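Local structure of fibrillarin-like rRNA/tRNA 2'-O-methyltransferase (Methanocaldococcus jannaschii, 1FBN) at residues K28-V36 and D116-I124; A157-L168 and Q196-F205. The protein probably transfers methyl groups from S-adenosyl-L-methionine to ribose 2'-hydroxyls of rRNA and tRNA at sites chosen by a guide RNA, within box C/D ribonucleoprotein particles. All coordinates share one frame; numbering follows the deposited sequence.

Contact 1: K28-V36 and D116-I124; sequences KSIVKGKKV and DACAERENI
R121 reaches across to I30, V31 and V36, tying the loop that follows strand 25-28 of the N-terminal antiparallel sheet to the turns between helix 108-117 and strand 124-128 of the Rossmann-like methyltransferase fold. A type I turn from C118 to R121 brings the arginine into position, and R121 is itself the centre of an inverse gamma turn. Its CB lies 4.1 Å from I30 CD1. One atom on, CG meets V31 CG2 at 3.6 Å and I30 CD1 at nearly the same distance, the two methyls reaching it from directions roughly a right angle apart. The chain then runs extended to NE, which passes I30 CG1 at 3.8 Å and makes a weak bond to the carbonyl of S90. At the tip V31 CG2 covers one face of the guanidinium, while V36 CG2 approaches NH1 obliquely. NH2 forms a salt bridge with D94 of helix 87-95; the D94 carboxylate also accepts from I30 N. NH1 donates to a water in the guanidinium plane (R121 NH1 to water O 2.9 Å); V31 O and K34 O also lie within hydrogen-bonding distance of that water, which has more acceptors in reach than protons to give. A leucine here would probably leave D94 without its salt-bridge mate and the water without its donor from this side. Beyond the arginine, V31 crosses E120 at about a right angle, CG1 against CB, and V36 CG1 packs on A117 CB. An ST turn shapes the loop, V31 N donating to S29 OG. Near the helix end K34 stays extended until a bend at chi4 (-57°), which lets NZ donate a hydrogen bond to A117 O (3.3 Å) from above the carbonyl plane, 38° out of it.

Contact 2: A157-L168 and Q196-F205; sequences AEILIKNAKWFL and QKEILEAGGF
I161 lays its CD1 methyl over the last turn of helix 189-203, 3.6 Å from G203 CA and as near to the carbonyl oxygen of I199. With chi1 at -68°, CG1 lies anti to the carbonyl carbon, and the chain continues across the glycine. The missing side chain matters: a CB built on G203 would fall 2.2 Å from I161 CD1, a clash. Along the same interface A157 CB meets I199 CG2 and L200 CD2, while L160 CD2 comes 3.9 Å from L200 CD2, these two leucines crossing at about a right angle. After G203 the helix closes in a Schellman motif, G204 taking positive phi, and the chain turns F205 back toward helix 156-167. Its ring receives L160 CD2 at CE2 (3.8 Å), A164 CB at CZ and L168 CD2 at CE1, all obliquely, whereas I161 CG1 sits at the edge. W227 of strand 220-227 also meets this ring, their planes at about 60°. No direct hydrogen bond joins the segments; one water bridges them, accepting from A157 N and donating to Q196 OE1 at 2.7 Å. Q196 is bent at chi2, which turns its amide toward A157. The axes of segments 157-167 and 196-203 run nearly parallel, 17° apart and 9.7 Å at closest approach. Topology identifies the fold: helix 156-167 connects the parallel strands 144-149 and 172-179, helix 189-203 leads into the edge strand 205-212 beside the antiparallel 220-227, and the strand order 3-2-1-4-5-7-6 is the signature of Rossmann-like S-adenosyl-L-methionine-dependent methyltransferases.

Overall arrangement
Contacts 1 and 2 lie on opposite sides of the chain's centre, their own centres 31 Å apart and their nearest atoms about 14 Å apart, and they do not touch. Contact 1 closes along the chain before contact 2 opens. The first joins the N-terminal sheet region to the methyltransferase fold; the second pairs two helices within that fold. Contact 1 lies closer to the predicted S-adenosyl-L-methionine site, the side chain of V36 being about 6 Å from that of T87, than contact 2, where the side chain of L160 is about 8 Å from that of V151 and about 9 Å from that of A131; these distances suggest second-shell positions at most.

Contact 1: K28-V36 and D116-I124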
loop_
_atom_site.group_PDB
_atom_site.type_symbol
_atom_site.label_atom_id
_atom_site.label_comp_id
_atom_site.label_asym_id
_atom_site.label_seq_id
_atom_site.Cartn_x
_atom_site.Cartn_y
_atom_site.Cartn_z
ATOM N N LYS A 28 -7.290 11.215 -6.610
ATOM C CA LYS A 28 -7.728 11.804 -7.866
ATOM C C LYS A 28 -7.526 10.744 -8.958
ATOM O O LYS A 28 -6.394 10.393 -9.298
ATOM C CB LYS A 28 -6.902 13.057 -8.147
ATOM C CG LYS A 28 -7.406 13.906 -9.285
ATOM C CD LYS A 28 -6.571 15.165 -9.410
ATOM C CE LYS A 28 -6.739 16.063 -8.201
ATOM N NZ LYS A 28 -5.931 17.307 -8.332
ATOM N N SER A 29 -8.634 10.212 -9.469
ATOM C CA SER A 29 -8.615 9.161 -10.493
ATOM C C SER A 29 -7.823 9.467 -11.769
ATOM O O SER A 29 -7.945 10.556 -12.339
ATOM C CB SER A 29 -10.054 8.783 -10.862
ATOM O OG SER A 29 -10.089 7.764 -11.850
ATOM N N ILE A 30 -7.003 8.508 -12.202
ATOM C CA ILE A 30 -6.232 8.668 -13.438
ATOM C C ILE A 30 -6.940 8.008 -14.638
ATOM O O ILE A 30 -6.442 8.046 -15.761
ATOM C CB ILE A 30 -4.774 8.142 -13.325
ATOM C CG1 ILE A 30 -4.757 6.657 -12.967
ATOM C CG2 ILE A 30 -3.982 8.985 -12.337
ATOM C CD1 ILE A 30 -3.386 6.024 -13.071
ATOM N N VAL A 31 -8.080 7.371 -14.377
ATOM C CA VAL A 31 -8.899 6.739 -15.418
ATOM C C VAL A 31 -10.344 7.123 -15.112
ATOM O O VAL A 31 -11.085 6.379 -14.460
ATOM C CB VAL A 31 -8.777 5.194 -15.439
ATOM C CG1 VAL A 31 -9.656 4.618 -16.551
ATOM C CG2 VAL A 31 -7.334 4.781 -15.655
ATOM N N LYS A 32 -10.731 8.303 -15.579
ATOM C CA LYS A 32 -12.067 8.831 -15.338
ATOM C C LYS A 32 -13.189 8.067 -16.032
ATOM O O LYS A 32 -13.016 7.521 -17.127
ATOM C CB LYS A 32 -12.091 10.318 -15.677
ATOM C CG LYS A 32 -10.950 11.062 -14.978
ATOM C CD LYS A 32 -10.964 12.569 -15.164
ATOM C CE LYS A 32 -10.849 12.986 -16.619
ATOM N NZ LYS A 32 -12.114 12.744 -17.377
ATOM N N GLY A 33 -14.328 7.997 -15.350
ATOM C CA GLY A 33 -15.479 7.290 -15.876
ATOM C C GLY A 33 -15.432 5.809 -15.555
ATOM O O GLY A 33 -16.180 5.017 -16.134
ATOM N N LYS A 34 -14.563 5.429 -14.623
ATOM C CA LYS A 34 -14.432 4.028 -14.247
ATOM C C LYS A 34 -14.380 3.798 -12.746
ATOM O O LYS A 34 -13.677 4.502 -12.017
ATOM C CB LYS A 34 -13.174 3.417 -14.883
ATOM C CG LYS A 34 -13.023 1.906 -14.668
ATOM C CD LYS A 34 -11.669 1.398 -15.161
ATOM C CE LYS A 34 -11.650 -0.118 -15.343
ATOM N NZ LYS A 34 -12.015 -0.862 -14.106
ATOM N N LYS A 35 -15.165 2.830 -12.288
ATOM C CA LYS A 35 -15.171 2.446 -10.888
ATOM C C LYS A 35 -14.467 1.093 -10.838
ATOM O O LYS A 35 -14.856 0.152 -11.537
ATOM C CB LYS A 35 -16.595 2.332 -10.341
ATOM C CG LYS A 35 -17.263 3.671 -10.095
ATOM C CD LYS A 35 -18.559 3.507 -9.325
ATOM C CE LYS A 35 -19.222 4.852 -9.065
ATOM N NZ LYS A 35 -20.435 4.702 -8.219
ATOM N N VAL A 36 -13.384 1.028 -10.071
ATOM C CA VAL A 36 -12.608 -0.199 -9.933
ATOM C C VAL A 36 -13.346 -1.242 -9.097
ATOM O O VAL A 36 -13.458 -2.400 -9.503
ATOM C CB VAL A 36 -11.222 0.091 -9.300
ATOM C CG1 VAL A 36 -10.444 -1.205 -9.087
ATOM C CG2 VAL A 36 -10.433 1.035 -10.190
ATOM N N ASP A 116 -7.918 -6.844 -14.907
ATOM C CA ASP A 116 -9.255 -6.375 -15.268
ATOM C C ASP A 116 -9.649 -5.111 -14.499
ATOM O O ASP A 116 -10.277 -4.203 -15.052
ATOM C CB ASP A 116 -10.294 -7.476 -15.034
ATOM C CG ASP A 116 -10.043 -8.715 -15.888
ATOM O OD1 ASP A 116 -9.608 -8.575 -17.054
ATOM O OD2 ASP A 116 -10.286 -9.836 -15.390
ATOM N N ALA A 117 -9.268 -5.056 -13.226
ATOM C CA ALA A 117 -9.576 -3.915 -12.375
ATOM C C ALA A 117 -8.693 -2.701 -12.664
ATOM O O ALA A 117 -9.168 -1.566 -12.637
ATOM C CB ALA A 117 -9.457 -4.311 -10.919
ATOM N N CYS A 118 -7.412 -2.939 -12.928
ATOM C CA CYS A 118 -6.467 -1.857 -13.207
ATOM C C CYS A 118 -6.217 -1.695 -14.696
ATOM O O CYS A 118 -5.163 -1.211 -15.120
ATOM C CB CYS A 118 -5.153 -2.100 -12.462
ATOM S SG CYS A 118 -5.356 -2.075 -10.672
ATOM N N ALA A 119 -7.238 -2.053 -15.468
ATOM C CA ALA A 119 -7.236 -2.002 -16.924
ATOM C C ALA A 119 -6.475 -0.849 -17.579
ATOM O O ALA A 119 -5.376 -1.041 -18.106
ATOM C CB ALA A 119 -8.677 -2.036 -17.437
ATOM N N GLU A 120 -7.046 0.349 -17.521
ATOM C CA GLU A 120 -6.437 1.509 -18.162
ATOM C C GLU A 120 -5.375 2.285 -17.379
ATOM O O GLU A 120 -4.906 3.326 -17.837
ATOM C CB GLU A 120 -7.535 2.442 -18.682
ATOM C CG GLU A 120 -8.566 1.727 -19.568
ATOM C CD GLU A 120 -9.580 2.668 -20.195
ATOM O OE1 GLU A 120 -9.247 3.294 -21.225
ATOM O OE2 GLU A 120 -10.713 2.772 -19.671
ATOM N N ARG A 121 -5.000 1.783 -16.203
ATOM C CA ARG A 121 -3.967 2.430 -15.387
ATOM C C ARG A 121 -2.617 1.912 -15.867
ATOM O O ARG A 121 -2.069 0.952 -15.331
ATOM C CB ARG A 121 -4.183 2.131 -13.901
ATOM C CG ARG A 121 -5.381 2.864 -13.327
ATOM C CD ARG A 121 -5.583 2.610 -11.845
ATOM N NE ARG A 121 -6.333 3.705 -11.232
ATOM C CZ ARG A 121 -7.615 3.968 -11.468
ATOM N NH1 ARG A 121 -8.313 3.205 -12.300
ATOM N NH2 ARG A 121 -8.187 5.033 -10.917
ATOM N N GLU A 122 -2.093 2.570 -16.892
ATOM C CA GLU A 122 -0.839 2.173 -17.510
ATOM C C GLU A 122 0.448 2.333 -16.712
ATOM O O GLU A 122 1.494 1.847 -17.142
ATOM C CB GLU A 122 -0.726 2.806 -18.893
ATOM C CG GLU A 122 -1.812 2.303 -19.835
ATOM C CD GLU A 122 -1.778 2.963 -21.195
ATOM O OE1 GLU A 122 -0.849 2.662 -21.979
ATOM O OE2 GLU A 122 -2.686 3.773 -21.483
ATOM N N ASN A 123 0.383 2.998 -15.558
ATOM C CA ASN A 123 1.571 3.154 -14.720
ATOM C C ASN A 123 1.744 1.946 -13.792
ATOM O O ASN A 123 2.692 1.877 -13.007
ATOM C CB ASN A 123 1.556 4.473 -13.934
ATOM C CG ASN A 123 0.339 4.623 -13.055
ATOM O OD1 ASN A 123 -0.726 4.074 -13.341
ATOM N ND2 ASN A 123 0.483 5.398 -11.982
ATOM N N ILE A 124 0.811 1.000 -13.894
ATOM C CA ILE A 124 0.865 -0.237 -13.117
ATOM C C ILE A 124 1.453 -1.309 -14.035
ATOM O O ILE A 124 0.910 -1.595 -15.105
ATOM C CB ILE A 124 -0.530 -0.699 -12.636
ATOM C CG1 ILE A 124 -1.153 0.343 -11.708
ATOM C CG2 ILE A 124 -0.410 -2.018 -11.897
ATOM C CD1 ILE A 124 -2.505 -0.063 -11.156
HETATM O O HOH W 1 -10.872 4.651 -12.338
#

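Contact 2: A157-L168 and Q196-F205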
loop_
_atom_site.group_PDB
_atom_site.type_symbol
_atom_site.label_atom_id
_atom_site.label_comp_id
_atom_site.label_asym_id
_atom_site.label_seq_id
_atom_site.Cartn_x
_atom_site.Cartn_y
_atom_site.Cartn_z
ATOM N N ALA A 157 8.210 -10.742 6.751
ATOM C CA ALA A 157 9.262 -9.790 7.104
ATOM C C ALA A 157 10.543 -10.029 6.299
ATOM O O ALA A 157 11.084 -9.091 5.713
ATOM C CB ALA A 157 9.555 -9.822 8.607
ATOM N N GLU A 158 11.008 -11.278 6.241
ATOM C CA GLU A 158 12.227 -11.580 5.492
ATOM C C GLU A 158 12.023 -11.287 4.007
ATOM O O GLU A 158 12.972 -10.931 3.312
ATOM C CB GLU A 158 12.691 -13.030 5.702
ATOM C CG GLU A 158 11.864 -14.081 4.973
ATOM C CD GLU A 158 12.613 -15.391 4.765
ATOM O OE1 GLU A 158 13.320 -15.511 3.738
ATOM O OE2 GLU A 158 12.487 -16.300 5.617
ATOM N N ILE A 159 10.785 -11.416 3.531
ATOM C CA ILE A 159 10.481 -11.128 2.131
ATOM C C ILE A 159 10.690 -9.636 1.859
ATOM O O ILE A 159 11.246 -9.271 0.826
ATOM C CB ILE A 159 9.032 -11.539 1.730
ATOM C CG1 ILE A 159 8.911 -13.063 1.631
ATOM C CG2 ILE A 159 8.653 -10.917 0.383
ATOM C CD1 ILE A 159 7.508 -13.535 1.298
ATOM N N LEU A 160 10.258 -8.781 2.789
ATOM C CA LEU A 160 10.423 -7.337 2.626
ATOM C C LEU A 160 11.905 -6.996 2.621
ATOM O O LEU A 160 12.355 -6.182 1.817
ATOM C CB LEU A 160 9.732 -6.566 3.758
ATOM C CG LEU A 160 9.795 -5.028 3.696
ATOM C CD1 LEU A 160 8.972 -4.509 2.524
ATOM C CD2 LEU A 160 9.284 -4.418 4.988
ATOM N N ILE A 161 12.655 -7.643 3.513
ATOM C CA ILE A 161 14.095 -7.422 3.645
ATOM C C ILE A 161 14.824 -7.871 2.390
ATOM O O ILE A 161 15.693 -7.164 1.886
ATOM C CB ILE A 161 14.677 -8.167 4.877
ATOM C CG1 ILE A 161 14.142 -7.544 6.168
ATOM C CG2 ILE A 161 16.204 -8.123 4.863
ATOM C CD1 ILE A 161 14.432 -8.360 7.407
ATOM N N LYS A 162 14.436 -9.032 1.872
ATOM C CA LYS A 162 15.045 -9.586 0.666
ATOM C C LYS A 162 14.801 -8.657 -0.529
ATOM O O LYS A 162 15.716 -8.360 -1.299
ATOM C CB LYS A 162 14.469 -10.975 0.386
ATOM C CG LYS A 162 15.340 -11.847 -0.491
ATOM C CD LYS A 162 14.699 -13.206 -0.749
ATOM C CE LYS A 162 14.397 -13.949 0.537
ATOM N NZ LYS A 162 13.787 -15.269 0.249
ATOM N N ASN A 163 13.570 -8.174 -0.656
ATOM C CA ASN A 163 13.212 -7.275 -1.744
ATOM C C ASN A 163 13.824 -5.886 -1.582
ATOM O O ASN A 163 14.095 -5.208 -2.570
ATOM C CB ASN A 163 11.693 -7.193 -1.886
ATOM C CG ASN A 163 11.120 -8.368 -2.657
ATOM O OD1 ASN A 163 10.908 -8.277 -3.868
ATOM N ND2 ASN A 163 10.881 -9.482 -1.968
ATOM N N ALA A 164 14.046 -5.473 -0.334
ATOM C CA ALA A 164 14.649 -4.175 -0.045
ATOM C C ALA A 164 16.116 -4.183 -0.480
ATOM O O ALA A 164 16.598 -3.220 -1.081
ATOM C CB ALA A 164 14.536 -3.856 1.439
ATOM N N LYS A 165 16.815 -5.282 -0.190
ATOM C CA LYS A 165 18.222 -5.430 -0.566
ATOM C C LYS A 165 18.348 -5.328 -2.078
ATOM O O LYS A 165 19.224 -4.641 -2.596
ATOM C CB LYS A 165 18.774 -6.792 -0.125
ATOM C CG LYS A 165 18.977 -6.988 1.374
ATOM C CD LYS A 165 19.458 -8.420 1.630
ATOM C CE LYS A 165 19.567 -8.767 3.107
ATOM N NZ LYS A 165 20.692 -8.062 3.767
ATOM N N TRP A 166 17.452 -6.009 -2.782
ATOM C CA TRP A 166 17.461 -6.009 -4.234
ATOM C C TRP A 166 17.010 -4.720 -4.909
ATOM O O TRP A 166 17.705 -4.213 -5.788
ATOM C CB TRP A 166 16.605 -7.161 -4.767
ATOM C CG TRP A 166 17.311 -8.472 -4.785
ATOM C CD1 TRP A 166 17.324 -9.410 -3.795
ATOM C CD2 TRP A 166 18.136 -8.989 -5.841
ATOM N NE1 TRP A 166 18.109 -10.477 -4.164
ATOM C CE2 TRP A 166 18.622 -10.245 -5.414
ATOM C CE3 TRP A 166 18.516 -8.510 -7.105
ATOM C CZ2 TRP A 166 19.470 -11.032 -6.205
ATOM C CZ3 TRP A 166 19.359 -9.292 -7.892
ATOM C CH2 TRP A 166 19.825 -10.539 -7.436
ATOM N N PHE A 167 15.882 -4.168 -4.460
ATOM C CA PHE A 167 15.296 -2.993 -5.101
ATOM C C PHE A 167 15.159 -1.658 -4.371
ATOM O O PHE A 167 15.046 -0.620 -5.023
ATOM C CB PHE A 167 13.914 -3.373 -5.639
ATOM C CG PHE A 167 13.895 -4.672 -6.383
ATOM C CD1 PHE A 167 14.538 -4.796 -7.606
ATOM C CD2 PHE A 167 13.263 -5.783 -5.845
ATOM C CE1 PHE A 167 14.554 -6.014 -8.284
ATOM C CE2 PHE A 167 13.273 -7.003 -6.513
ATOM C CZ PHE A 167 13.921 -7.119 -7.735
ATOM N N LEU A 168 15.166 -1.658 -3.044
ATOM C CA LEU A 168 14.970 -0.409 -2.319
ATOM C C LEU A 168 16.176 0.522 -2.201
ATOM O O LEU A 168 17.237 0.136 -1.709
ATOM C CB LEU A 168 14.356 -0.687 -0.947
ATOM C CG LEU A 168 13.696 0.487 -0.225
ATOM C CD1 LEU A 168 12.697 1.187 -1.139
ATOM C CD2 LEU A 168 13.010 -0.029 1.022
ATOM N N GLN A 196 8.424 -8.893 15.339
ATOM C CA GLN A 196 8.478 -8.551 13.919
ATOM C C GLN A 196 9.223 -7.238 13.730
ATOM O O GLN A 196 10.035 -7.109 12.818
ATOM C CB GLN A 196 7.070 -8.451 13.326
ATOM C CG GLN A 196 6.394 -9.790 13.149
ATOM C CD GLN A 196 7.188 -10.721 12.250
ATOM O OE1 GLN A 196 7.340 -10.466 11.056
ATOM N NE2 GLN A 196 7.695 -11.808 12.820
ATOM N N LYS A 197 8.943 -6.270 14.599
ATOM C CA LYS A 197 9.603 -4.970 14.553
ATOM C C LYS A 197 11.117 -5.169 14.694
ATOM O O LYS A 197 11.900 -4.567 13.961
ATOM C CB LYS A 197 9.070 -4.072 15.675
ATOM C CG LYS A 197 9.648 -2.668 15.695
ATOM C CD LYS A 197 9.035 -1.831 16.808
ATOM C CE LYS A 197 9.738 -0.486 16.922
ATOM N NZ LYS A 197 9.178 0.369 18.009
ATOM N N GLU A 198 11.515 -6.057 15.604
ATOM C CA GLU A 198 12.930 -6.361 15.827
ATOM C C GLU A 198 13.566 -6.995 14.592
ATOM O O GLU A 198 14.693 -6.662 14.233
ATOM C CB GLU A 198 13.102 -7.293 17.033
ATOM C CG GLU A 198 12.656 -6.680 18.355
ATOM C CD GLU A 198 12.677 -7.665 19.518
ATOM O OE1 GLU A 198 12.438 -8.876 19.303
ATOM O OE2 GLU A 198 12.920 -7.216 20.659
ATOM N N ILE A 199 12.843 -7.912 13.950
ATOM C CA ILE A 199 13.337 -8.578 12.742
ATOM C C ILE A 199 13.581 -7.554 11.633
ATOM O O ILE A 199 14.614 -7.590 10.964
ATOM C CB ILE A 199 12.346 -9.665 12.239
ATOM C CG1 ILE A 199 12.336 -10.848 13.210
ATOM C CG2 ILE A 199 12.715 -10.123 10.826
ATOM C CD1 ILE A 199 11.364 -11.948 12.836
ATOM N N LEU A 200 12.632 -6.638 11.454
ATOM C CA LEU A 200 12.754 -5.602 10.434
ATOM C C LEU A 200 13.930 -4.673 10.723
ATOM O O LEU A 200 14.687 -4.327 9.815
ATOM C CB LEU A 200 11.461 -4.790 10.328
ATOM C CG LEU A 200 10.246 -5.538 9.769
ATOM C CD1 LEU A 200 9.016 -4.658 9.857
ATOM C CD2 LEU A 200 10.510 -5.968 8.332
ATOM N N GLU A 201 14.084 -4.279 11.988
ATOM C CA GLU A 201 15.174 -3.389 12.386
ATOM C C GLU A 201 16.526 -4.070 12.217
ATOM O O GLU A 201 17.481 -3.456 11.742
ATOM C CB GLU A 201 14.973 -2.883 13.820
ATOM C CG GLU A 201 13.744 -1.989 13.958
ATOM C CD GLU A 201 13.567 -1.390 15.344
ATOM O OE1 GLU A 201 13.543 -2.151 16.336
ATOM O OE2 GLU A 201 13.422 -0.150 15.431
ATOM N N ALA A 202 16.589 -5.353 12.566
ATOM C CA ALA A 202 17.814 -6.135 12.426
ATOM C C ALA A 202 18.127 -6.303 10.936
ATOM O O ALA A 202 19.290 -6.416 10.542
ATOM C CB ALA A 202 17.642 -7.495 13.085
ATOM N N GLY A 203 17.076 -6.276 10.118
ATOM C CA GLY A 203 17.218 -6.425 8.680
ATOM C C GLY A 203 17.705 -5.193 7.938
ATOM O O GLY A 203 18.111 -5.293 6.780
ATOM N N GLY A 204 17.637 -4.030 8.581
ATOM C CA GLY A 204 18.104 -2.813 7.939
ATOM C C GLY A 204 17.124 -1.656 7.911
ATOM O O GLY A 204 17.385 -0.641 7.268
ATOM N N PHE A 205 15.996 -1.801 8.600
ATOM C CA PHE A 205 14.982 -0.751 8.651
ATOM C C PHE A 205 14.976 0.025 9.961
ATOM O O PHE A 205 15.276 -0.521 11.018
ATOM C CB PHE A 205 13.581 -1.348 8.465
ATOM C CG PHE A 205 13.242 -1.684 7.046
ATOM C CD1 PHE A 205 12.885 -0.680 6.149
ATOM C CD2 PHE A 205 13.242 -3.006 6.614
ATOM C CE1 PHE A 205 12.531 -0.985 4.841
ATOM C CE2 PHE A 205 12.889 -3.328 5.304
ATOM C CZ PHE A 205 12.531 -2.314 4.415
HETATM O O HOH W 2 7.674 -12.428 9.174
#